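Local coordinates for delta-aminolevulinic acid dehydratase (Toxoplasma gondii ME49, PDB 3OBK), which catalyses the condensation of two molecules of 5-aminolevulinic acid into porphobilinogen, an early step of tetrapyrrole (haem) biosynthesis, at residues A[114-119]-A[170-175]; A[135-140]-A[162-167]; A[188-193]-A[207-212]. All blocks are in the same frame, centred on the assembly; numbering follows the deposited sequence.

Contact 1. Residues A[114-119]-A[170-175]; sequences LLPRAI and ITLARA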
loop_
_atom_site.group_PDB
_atom_site.type_symbol
_atom_site.label_atom_id
_atom_site.label_comp_id
_atom_site.label_asym_id
_atom_site.label_seq_id
_atom_site.Cartn_x
_atom_site.Cartn_y
_atom_site.Cartn_z
ATOM N N LEU A 114 -35.488 28.121 -22.530
ATOM C CA LEU A 114 -34.655 29.176 -21.945
ATOM C C LEU A 114 -33.180 28.779 -21.886
ATOM O O LEU A 114 -32.324 29.525 -22.343
ATOM C CB LEU A 114 -35.152 29.590 -20.559
ATOM C CG LEU A 114 -34.306 30.627 -19.810
ATOM C CD1 LEU A 114 -34.243 31.987 -20.493
ATOM C CD2 LEU A 114 -34.841 30.764 -18.414
ATOM N N LEU A 115 -32.864 27.616 -21.349
ATOM C CA LEU A 115 -31.445 27.282 -21.204
ATOM C C LEU A 115 -30.720 27.230 -22.550
ATOM O O LEU A 115 -29.693 27.891 -22.705
ATOM C CB LEU A 115 -31.218 26.000 -20.393
ATOM C CG LEU A 115 -29.821 25.816 -19.824
ATOM C CD1 LEU A 115 -29.371 27.056 -19.049
ATOM C CD2 LEU A 115 -29.815 24.546 -18.941
ATOM N N PRO A 116 -31.240 26.480 -23.535
ATOM C CA PRO A 116 -30.536 26.520 -24.833
ATOM C C PRO A 116 -30.374 27.915 -25.411
ATOM O O PRO A 116 -29.362 28.203 -26.005
ATOM C CB PRO A 116 -31.439 25.678 -25.749
ATOM C CG PRO A 116 -32.050 24.727 -24.864
ATOM C CD PRO A 116 -32.308 25.471 -23.557
ATOM N N ARG A 117 -31.358 28.781 -25.243
ATOM C CA ARG A 117 -31.230 30.156 -25.739
ATOM C C ARG A 117 -30.170 30.932 -24.945
ATOM O O ARG A 117 -29.461 31.763 -25.502
ATOM C CB ARG A 117 -32.572 30.894 -25.684
ATOM C CG ARG A 117 -33.561 30.451 -26.724
ATOM C CD ARG A 117 -34.842 31.309 -26.679
ATOM N NE ARG A 117 -35.821 30.810 -25.701
ATOM C CZ ARG A 117 -36.269 31.450 -24.613
ATOM N NH1 ARG A 117 -37.174 30.837 -23.867
ATOM N NH2 ARG A 117 -35.846 32.675 -24.255
ATOM N N ALA A 118 -30.078 30.670 -23.649
ATOM C CA ALA A 118 -29.085 31.322 -22.811
ATOM C C ALA A 118 -27.688 30.941 -23.254
ATOM O O ALA A 118 -26.796 31.794 -23.322
ATOM C CB ALA A 118 -29.293 30.960 -21.357
ATOM N N ILE A 119 -27.511 29.661 -23.564
ATOM C CA ILE A 119 -26.234 29.165 -24.052
ATOM C C ILE A 119 -25.876 29.788 -25.397
ATOM O O ILE A 119 -24.757 30.237 -25.588
ATOM C CB ILE A 119 -26.252 27.643 -24.222
ATOM C CG1 ILE A 119 -26.320 26.946 -22.867
ATOM C CG2 ILE A 119 -25.030 27.170 -25.010
ATOM C CD1 ILE A 119 -26.437 25.444 -22.996
ATOM N N ILE A 170 -28.250 16.039 -25.292
ATOM C CA ILE A 170 -28.039 16.300 -26.716
ATOM C C ILE A 170 -28.467 17.761 -27.064
ATOM O O ILE A 170 -27.708 18.507 -27.668
ATOM C CB ILE A 170 -28.739 15.226 -27.626
ATOM C CG1 ILE A 170 -27.910 13.920 -27.654
ATOM C CG2 ILE A 170 -28.893 15.724 -29.046
ATOM C CD1 ILE A 170 -28.658 12.669 -28.132
ATOM N N THR A 171 -29.643 18.171 -26.624
ATOM C CA THR A 171 -30.106 19.520 -26.835
ATOM C C THR A 171 -29.122 20.589 -26.362
ATOM O O THR A 171 -28.893 21.584 -27.059
ATOM C CB THR A 171 -31.460 19.751 -26.127
ATOM O OG1 THR A 171 -32.408 18.771 -26.574
ATOM C CG2 THR A 171 -31.994 21.099 -26.466
ATOM N N LEU A 172 -28.542 20.394 -25.183
ATOM C CA LEU A 172 -27.599 21.358 -24.597
ATOM C C LEU A 172 -26.254 21.370 -25.321
ATOM O O LEU A 172 -25.693 22.435 -25.615
ATOM C CB LEU A 172 -27.392 21.012 -23.136
ATOM C CG LEU A 172 -28.617 21.169 -22.222
ATOM C CD1 LEU A 172 -28.209 20.751 -20.820
ATOM C CD2 LEU A 172 -29.180 22.595 -22.229
ATOM N N ALA A 173 -25.759 20.175 -25.631
ATOM C CA ALA A 173 -24.576 20.020 -26.451
ATOM C C ALA A 173 -24.800 20.737 -27.778
ATOM O O ALA A 173 -23.979 21.571 -28.195
ATOM C CB ALA A 173 -24.281 18.554 -26.694
ATOM N N ARG A 174 -25.925 20.438 -28.430
ATOM C CA ARG A 174 -26.177 21.036 -29.744
ATOM C C ARG A 174 -26.263 22.561 -29.649
ATOM O O ARG A 174 -25.869 23.243 -30.588
ATOM C CB ARG A 174 -27.448 20.479 -30.410
ATOM C CG ARG A 174 -27.255 19.236 -31.240
ATOM C CD ARG A 174 -28.616 18.736 -31.681
ATOM N NE ARG A 174 -28.615 17.417 -32.328
ATOM C CZ ARG A 174 -29.694 16.624 -32.445
ATOM N NH1 ARG A 174 -30.879 16.978 -31.934
ATOM N NH2 ARG A 174 -29.590 15.444 -33.059
ATOM N N ALA A 175 -26.778 23.072 -28.522
ATOM C CA ALA A 175 -26.918 24.532 -28.321
ATOM C C ALA A 175 -25.587 25.238 -28.185
ATOM O O ALA A 175 -25.511 26.437 -28.396
ATOM C CB ALA A 175 -27.817 24.858 -27.104
#

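Contact 2. Residues A[135-140]-A[162-167]; sequences VALDPY and VHQLCK. With PBG (3-[5-(aminomethyl)-4-(carboxymethyl)-1H-pyrrol-3-yl]propanoic acid), chain L.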
loop_
_atom_site.group_PDB
_atom_site.type_symbol
_atom_site.label_atom_id
_atom_site.label_comp_id
_atom_site.label_asym_id
_atom_site.label_seq_id
_atom_site.Cartn_x
_atom_site.Cartn_y
_atom_site.Cartn_z
ATOM N N VAL A 135 -27.655 18.706 -16.145
ATOM C CA VAL A 135 -28.560 17.701 -16.709
ATOM C C VAL A 135 -29.299 17.040 -15.553
ATOM O O VAL A 135 -28.694 16.527 -14.618
ATOM C CB VAL A 135 -27.832 16.669 -17.582
ATOM C CG1 VAL A 135 -28.774 15.514 -17.994
ATOM C CG2 VAL A 135 -27.216 17.362 -18.806
ATOM N N ALA A 136 -30.617 17.086 -15.620
ATOM C CA ALA A 136 -31.491 16.719 -14.511
ATOM C C ALA A 136 -32.834 17.347 -14.785
ATOM O O ALA A 136 -32.928 18.421 -15.403
ATOM C CB ALA A 136 -30.953 17.184 -13.163
ATOM N N LEU A 137 -33.879 16.665 -14.359
ATOM C CA LEU A 137 -35.218 17.084 -14.738
ATOM C C LEU A 137 -35.824 17.997 -13.714
ATOM O O LEU A 137 -36.893 18.491 -13.924
ATOM C CB LEU A 137 -36.120 15.875 -14.920
ATOM C CG LEU A 137 -35.617 14.850 -15.923
ATOM C CD1 LEU A 137 -36.649 13.743 -16.085
ATOM C CD2 LEU A 137 -35.312 15.473 -17.264
ATOM N N ASP A 138 -35.173 18.228 -12.587
ATOM C CA ASP A 138 -35.920 18.888 -11.522
ATOM C C ASP A 138 -36.315 20.307 -11.835
ATOM O O ASP A 138 -37.345 20.742 -11.372
ATOM C CB ASP A 138 -35.316 18.764 -10.107
ATOM C CG ASP A 138 -33.821 18.915 -10.051
ATOM O OD1 ASP A 138 -33.086 18.382 -10.913
ATOM O OD2 ASP A 138 -33.384 19.499 -9.037
ATOM N N PRO A 139 -35.522 21.033 -12.629
ATOM C CA PRO A 139 -35.983 22.386 -12.917
ATOM C C PRO A 139 -37.213 22.394 -13.796
ATOM O O PRO A 139 -37.860 23.420 -13.938
ATOM C CB PRO A 139 -34.793 23.032 -13.656
ATOM C CG PRO A 139 -33.578 22.176 -13.351
ATOM C CD PRO A 139 -34.121 20.800 -13.043
ATOM N N TYR A 140 -37.507 21.266 -14.418
ATOM C CA TYR A 140 -38.624 21.158 -15.347
ATOM C C TYR A 140 -39.717 20.257 -14.836
ATOM O O TYR A 140 -40.707 20.067 -15.511
ATOM C CB TYR A 140 -38.119 20.581 -16.659
ATOM C CG TYR A 140 -36.959 21.355 -17.223
ATOM C CD1 TYR A 140 -37.169 22.434 -18.076
ATOM C CD2 TYR A 140 -35.646 21.013 -16.901
ATOM C CE1 TYR A 140 -36.117 23.117 -18.602
ATOM C CE2 TYR A 140 -34.598 21.713 -17.410
ATOM C CZ TYR A 140 -34.840 22.758 -18.256
ATOM O OH TYR A 140 -33.785 23.453 -18.762
ATOM N N VAL A 162 -33.186 8.131 -17.525
ATOM C CA VAL A 162 -31.955 8.236 -18.309
ATOM C C VAL A 162 -32.260 8.620 -19.769
ATOM O O VAL A 162 -31.595 9.479 -20.355
ATOM C CB VAL A 162 -31.093 6.942 -18.215
ATOM C CG1 VAL A 162 -29.891 6.989 -19.182
ATOM C CG2 VAL A 162 -30.606 6.760 -16.778
ATOM N N HIS A 163 -33.297 8.017 -20.342
ATOM C CA HIS A 163 -33.685 8.338 -21.721
ATOM C C HIS A 163 -33.950 9.846 -21.885
ATOM O O HIS A 163 -33.451 10.456 -22.838
ATOM C CB HIS A 163 -34.907 7.516 -22.118
ATOM C CG HIS A 163 -35.231 7.547 -23.586
ATOM N ND1 HIS A 163 -34.287 7.793 -24.571
ATOM C CD2 HIS A 163 -36.397 7.300 -24.235
ATOM C CE1 HIS A 163 -34.864 7.715 -25.760
ATOM N NE2 HIS A 163 -36.138 7.402 -25.583
ATOM N N GLN A 164 -34.701 10.430 -20.941
ATOM C CA GLN A 164 -34.944 11.876 -20.917
ATOM C C GLN A 164 -33.654 12.672 -20.787
ATOM O O GLN A 164 -33.461 13.679 -21.478
ATOM C CB GLN A 164 -35.872 12.280 -19.765
ATOM C CG GLN A 164 -37.297 11.708 -19.766
ATOM C CD GLN A 164 -38.056 11.960 -21.054
ATOM O OE1 GLN A 164 -37.808 11.310 -22.046
ATOM N NE2 GLN A 164 -38.992 12.897 -21.032
ATOM N N LEU A 165 -32.764 12.236 -19.898
ATOM C CA LEU A 165 -31.503 12.961 -19.694
ATOM C C LEU A 165 -30.605 12.904 -20.931
ATOM O O LEU A 165 -29.851 13.863 -21.205
ATOM C CB LEU A 165 -30.737 12.394 -18.512
ATOM C CG LEU A 165 -31.422 12.423 -17.162
ATOM C CD1 LEU A 165 -30.568 11.678 -16.144
ATOM C CD2 LEU A 165 -31.688 13.841 -16.754
ATOM N N CYS A 166 -30.679 11.795 -21.674
ATOM C CA CYS A 166 -29.969 11.695 -22.939
ATOM C C CYS A 166 -30.485 12.730 -23.928
ATOM O O CYS A 166 -29.692 13.370 -24.635
ATOM C CB CYS A 166 -30.046 10.295 -23.529
ATOM S SG CYS A 166 -29.062 9.072 -22.583
ATOM N N LYS A 167 -31.792 12.944 -23.951
ATOM C CA LYS A 167 -32.337 13.934 -24.865
ATOM C C LYS A 167 -31.899 15.307 -24.428
ATOM O O LYS A 167 -31.487 16.095 -25.246
ATOM C CB LYS A 167 -33.864 13.885 -24.923
ATOM C CG LYS A 167 -34.445 12.664 -25.621
ATOM C CD LYS A 167 -35.929 12.663 -25.350
ATOM C CE LYS A 167 -36.686 11.591 -26.068
ATOM N NZ LYS A 167 -38.143 11.988 -26.080
HETATM C CHA PBG L . -30.542 19.662 -9.459
HETATM C C1A PBG L . -29.535 20.500 -8.741
HETATM C C2A PBG L . -29.562 20.853 -7.395
HETATM C C3A PBG L . -28.434 21.624 -7.181
HETATM C C4A PBG L . -27.718 21.641 -8.364
HETATM N NA PBG L . -28.415 20.981 -9.299
HETATM C C5A PBG L . -30.662 20.634 -6.384
HETATM C C6A PBG L . -30.901 19.252 -5.950
HETATM O O1A PBG L . -30.452 18.339 -6.692
HETATM O O2A PBG L . -31.597 19.025 -4.935
HETATM C C7A PBG L . -28.083 22.294 -5.910
HETATM C C8A PBG L . -27.003 23.309 -5.962
HETATM C C9A PBG L . -26.836 24.202 -4.804
HETATM O O3A PBG L . -26.263 25.271 -4.994
HETATM O O4A PBG L . -27.469 24.078 -3.744
HETATM N N1 PBG L . -30.128 18.392 -9.960
#

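Contact 3. Residues A[188-193]-A[207-212]; sequences GRVSAI and ILAYSC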
loop_
_atom_site.group_PDB
_atom_site.type_symbol
_atom_site.label_atom_id
_atom_site.label_comp_id
_atom_site.label_asym_id
_atom_site.label_seq_id
_atom_site.Cartn_x
_atom_site.Cartn_y
_atom_site.Cartn_z
ATOM N N GLY A 188 -26.194 4.668 -13.999
ATOM C CA GLY A 188 -25.795 4.412 -15.380
ATOM C C GLY A 188 -25.956 5.555 -16.350
ATOM O O GLY A 188 -25.693 5.385 -17.520
ATOM N N ARG A 189 -26.341 6.737 -15.887
ATOM C CA ARG A 189 -26.569 7.831 -16.841
ATOM C C ARG A 189 -25.303 8.286 -17.564
ATOM O O ARG A 189 -25.391 8.700 -18.721
ATOM C CB ARG A 189 -27.330 9.020 -16.195
ATOM C CG ARG A 189 -26.525 10.123 -15.540
ATOM C CD ARG A 189 -25.943 9.736 -14.187
ATOM N NE ARG A 189 -25.927 10.892 -13.292
ATOM C CZ ARG A 189 -25.218 10.984 -12.172
ATOM N NH1 ARG A 189 -24.430 9.999 -11.789
ATOM N NH2 ARG A 189 -25.275 12.096 -11.440
ATOM N N VAL A 190 -24.132 8.206 -16.915
ATOM C CA VAL A 190 -22.926 8.744 -17.549
ATOM C C VAL A 190 -22.678 8.026 -18.860
ATOM O O VAL A 190 -22.525 8.639 -19.897
ATOM C CB VAL A 190 -21.650 8.691 -16.669
ATOM C CG1 VAL A 190 -20.459 9.140 -17.496
ATOM C CG2 VAL A 190 -21.794 9.594 -15.391
ATOM N N SER A 191 -22.653 6.719 -18.815
ATOM C CA SER A 191 -22.335 5.957 -20.013
ATOM C C SER A 191 -23.378 6.152 -21.088
ATOM O O SER A 191 -23.032 6.184 -22.269
ATOM C CB SER A 191 -22.247 4.470 -19.698
ATOM O OG SER A 191 -21.804 3.740 -20.831
ATOM N N ALA A 192 -24.647 6.256 -20.677
ATOM C CA ALA A 192 -25.746 6.344 -21.617
ATOM C C ALA A 192 -25.662 7.684 -22.316
ATOM O O ALA A 192 -25.830 7.775 -23.558
ATOM C CB ALA A 192 -27.092 6.171 -20.913
ATOM N N ILE A 193 -25.401 8.728 -21.530
ATOM C CA ILE A 193 -25.282 10.074 -22.098
ATOM C C ILE A 193 -24.072 10.122 -23.011
ATOM O O ILE A 193 -24.128 10.672 -24.084
ATOM C CB ILE A 193 -25.169 11.173 -21.029
ATOM C CG1 ILE A 193 -26.503 11.279 -20.281
ATOM C CG2 ILE A 193 -24.803 12.459 -21.708
ATOM C CD1 ILE A 193 -26.519 11.888 -18.888
ATOM N N ILE A 207 -18.340 15.633 -20.067
ATOM C CA ILE A 207 -19.283 15.248 -19.038
ATOM C C ILE A 207 -18.613 15.487 -17.686
ATOM O O ILE A 207 -17.625 14.858 -17.365
ATOM C CB ILE A 207 -19.688 13.782 -19.172
ATOM C CG1 ILE A 207 -20.511 13.569 -20.443
ATOM C CG2 ILE A 207 -20.506 13.310 -17.954
ATOM C CD1 ILE A 207 -20.723 12.099 -20.820
ATOM N N LEU A 208 -19.146 16.433 -16.925
ATOM C CA LEU A 208 -18.773 16.604 -15.528
ATOM C C LEU A 208 -19.755 15.770 -14.681
ATOM O O LEU A 208 -20.930 16.139 -14.500
ATOM C CB LEU A 208 -18.794 18.081 -15.165
ATOM C CG LEU A 208 -18.662 18.642 -13.731
ATOM C CD1 LEU A 208 -17.812 17.820 -12.790
ATOM C CD2 LEU A 208 -18.155 20.103 -13.834
ATOM N N ALA A 209 -19.290 14.615 -14.213
ATOM C CA ALA A 209 -20.191 13.665 -13.553
ATOM C C ALA A 209 -20.288 14.031 -12.096
ATOM O O ALA A 209 -19.272 14.154 -11.418
ATOM C CB ALA A 209 -19.679 12.221 -13.729
ATOM N N TYR A 210 -21.497 14.239 -11.603
ATOM C CA TYR A 210 -21.712 14.336 -10.160
ATOM C C TYR A 210 -21.719 12.904 -9.646
ATOM O O TYR A 210 -22.732 12.260 -9.726
ATOM C CB TYR A 210 -23.035 14.997 -9.846
ATOM C CG TYR A 210 -23.121 16.474 -10.066
ATOM C CD1 TYR A 210 -23.256 16.998 -11.320
ATOM C CD2 TYR A 210 -23.156 17.348 -8.998
ATOM C CE1 TYR A 210 -23.381 18.387 -11.522
ATOM C CE2 TYR A 210 -23.273 18.726 -9.180
ATOM C CZ TYR A 210 -23.386 19.249 -10.447
ATOM O OH TYR A 210 -23.524 20.631 -10.624
ATOM N N SER A 211 -20.576 12.396 -9.169
ATOM C CA SER A 211 -20.491 11.000 -8.697
ATOM C C SER A 211 -20.975 10.842 -7.298
ATOM O O SER A 211 -21.734 9.930 -7.028
ATOM C CB SER A 211 -19.064 10.475 -8.691
ATOM O OG SER A 211 -18.509 10.634 -9.946
ATOM N N CYS A 212 -20.489 11.706 -6.415
ATOM C CA CYS A 212 -20.788 11.622 -5.001
ATOM C C CYS A 212 -21.594 12.852 -4.584
ATOM O O CYS A 212 -21.059 13.829 -4.095
ATOM C CB CYS A 212 -19.479 11.504 -4.212
ATOM S SG CYS A 212 -18.304 10.339 -4.972
HETATM O O HOH W 1 -22.555 8.748 -10.129
#

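Contact 1. Residues A[114-119]-A[170-175]
Leu115, Pro116 and Ile119 of one helix meet Thr171, Leu172 and Ala175 of another, and nearly all of what passes between them is apolar. The branch that does most of the touching is CD2 of Leu172, a single methyl group shared by two residues one turn apart: it lies 3.9 Å from Leu115 CD2 and, farther along the same helix face, 4.0 Å from Ile119 CD1. The Leu172 side chain meets that of Leu115 at a slant and that of Ile119 almost at a right angle. In Leu115 a chi1 of -161° swings CG away from the backbone N and carries the branched end out toward the neighbouring helix. Beside this group Pro116 rests its CG 4.0 Å from Thr171 CG2, while the hydroxyl of Thr171 is shared between the carbonyl oxygens of Lys167, in its own helix, and Tyr109. Pro116 CB also packs on Ala175 CB, at 4.0 Å.

These are helices 114-125 and 158-175 of the TIM barrel, consecutive in the outer layer and running the same way; the short segments incline by 22° with axes 9.1 Å apart. Strand 130-135 lies between them in sequence, and from the barrel side its Leu131 touches Ile119 and its Ala133 touches Leu172, where Leu92 of strand 89-95 also meets Leu115 and Ile119.

A second kind of contact sets side chains against backbone. Ala175 places its CB 3.8 Å from Pro116 O. In return Ile119 lays CG2 over the last turn of the other segment, 3.5 Å from Ala175 O. At this point the backbones are nearest, with Pro116 CA and Ala175 CA 5.4 Å apart.

Contact 2. Residues A[135-140]-A[162-167]
Leu165 points its CD2 methyl into the bend where strand 130-135 gives way to the loop that follows, and Val135 and Leu137 close on that methyl, which also lies 3.6 Å from Ala136 N. Val135 comes at it from the end of the strand: the two side chains meet at a slant, with Val135 CG1 3.6 Å from Leu165 CD2 and 3.7 Å from Leu165 CB. CG1 stands anti to the backbone N of Val135 (chi1 172°), the position that turns this methyl to the helix. Leu137 comes from the loop, also at a slant, and brings CD2 to 4.0 Å from Leu165 CD2. Its other methyl, CD1, lies 4.0 Å from Gln164 CB, with the two side chains at about a right angle. Gln164 offers only the base of its chain here; bent at chi2 (-54°), it leads its amide away to donate from NE2 to the carbonyl of Met104.

The same loop reaches the porphobilinogen site at the C-terminal mouth of the barrel. Asp138, one residue beyond Leu137, accepts a weak hydrogen bond at OD1 from the product's aminomethyl nitrogen N1, 3.1 Å away, and Ala136 CB lies 3.5 Å from that nitrogen. The Ala136 amide is bonded to the side chain of Gln168.

Pocket and helix thus hold different parts of one short segment. Polar Asp138 serves the ligand, whereas Val135 and Leu137 attach the backbone on either side of Ala136 to helix 158-175 by apolar packing, which probably helps to place the carboxylate.

Contact 3. Residues A[188-193]-A[207-212]
Within the beta-alpha-beta unit formed by strand 179-182, helix 189-199 and strand 206-213, a repeating element of the TIM barrel, the first turn of the helix packs against the second strand. The two segments run nearly antiparallel, at 162°, with axes 10.1 Å apart. Val190 faces the strand and splits its branches between two residues: CG2 lies 3.8 Å from Ala209 CB, and CG1 touches Ile207 CG2 at 4.2 Å. One turn on, Ile193 CG2 meets Ile207 CD1, and Ile207 CD1 also lies 4.0 Å from Val190 O.

The polar part of the contact belongs to Arg189. CG sits between the backbone N and the carbonyl carbon, and further bends at chi2 and chi3 bring the guanidinium over to the strand. There NH2 donates to Tyr210 O at 3.1 Å, with an N-H...O angle of 146°; the oxygen lies at the edge of the guanidinium but 21° out of its plane. NH1 makes a weak bond to a water, which is in plane with the group and in turn donates weakly to Ser211 O at 3.4 Å. NE forms a salt bridge with Asp184, so several bonds limit rotation of this buried guanidinium. The Arg189 side chain comes within about 4 Å of a magnesium ion. Three residues beyond Tyr210, in the same strand, Lys213 is hydrogen-bonded to porphobilinogen and makes a cation-pi contact with the Tyr210 ring.

Helix 158-175 lies along the flank of helix 189-199, with Cys166 touching Ala192 and Ala169 touching Ile193, while strands 179-182 and 263-267 pair with strand 206-213 on its two sides.

How the contacts relate
Helix 158-175 ties the three sites together. Its C-terminal end forms contact 1 and its N-terminal half forms contact 2, whose centres are 13 Å apart; they meet where Leu172 CD1 lies 4.1 Å from Val135 CG2 and where the Tyr140 hydroxyl touches Leu115. Another face of the helix reaches contact 3, centred 12 Å from contact 2, with Val162 CG1 3.4 Å from Ala192 CB. Contacts 1 and 3 do not touch, their nearest atoms being about 6 Å apart. Porphobilinogen touches contact 2 directly. In contact 3 the side chain of Tyr210 is about 5 Å from the bound PBG (porphobilinogen). In contact 1 the side chain of Leu115 is about 10 Å from the bound PBG.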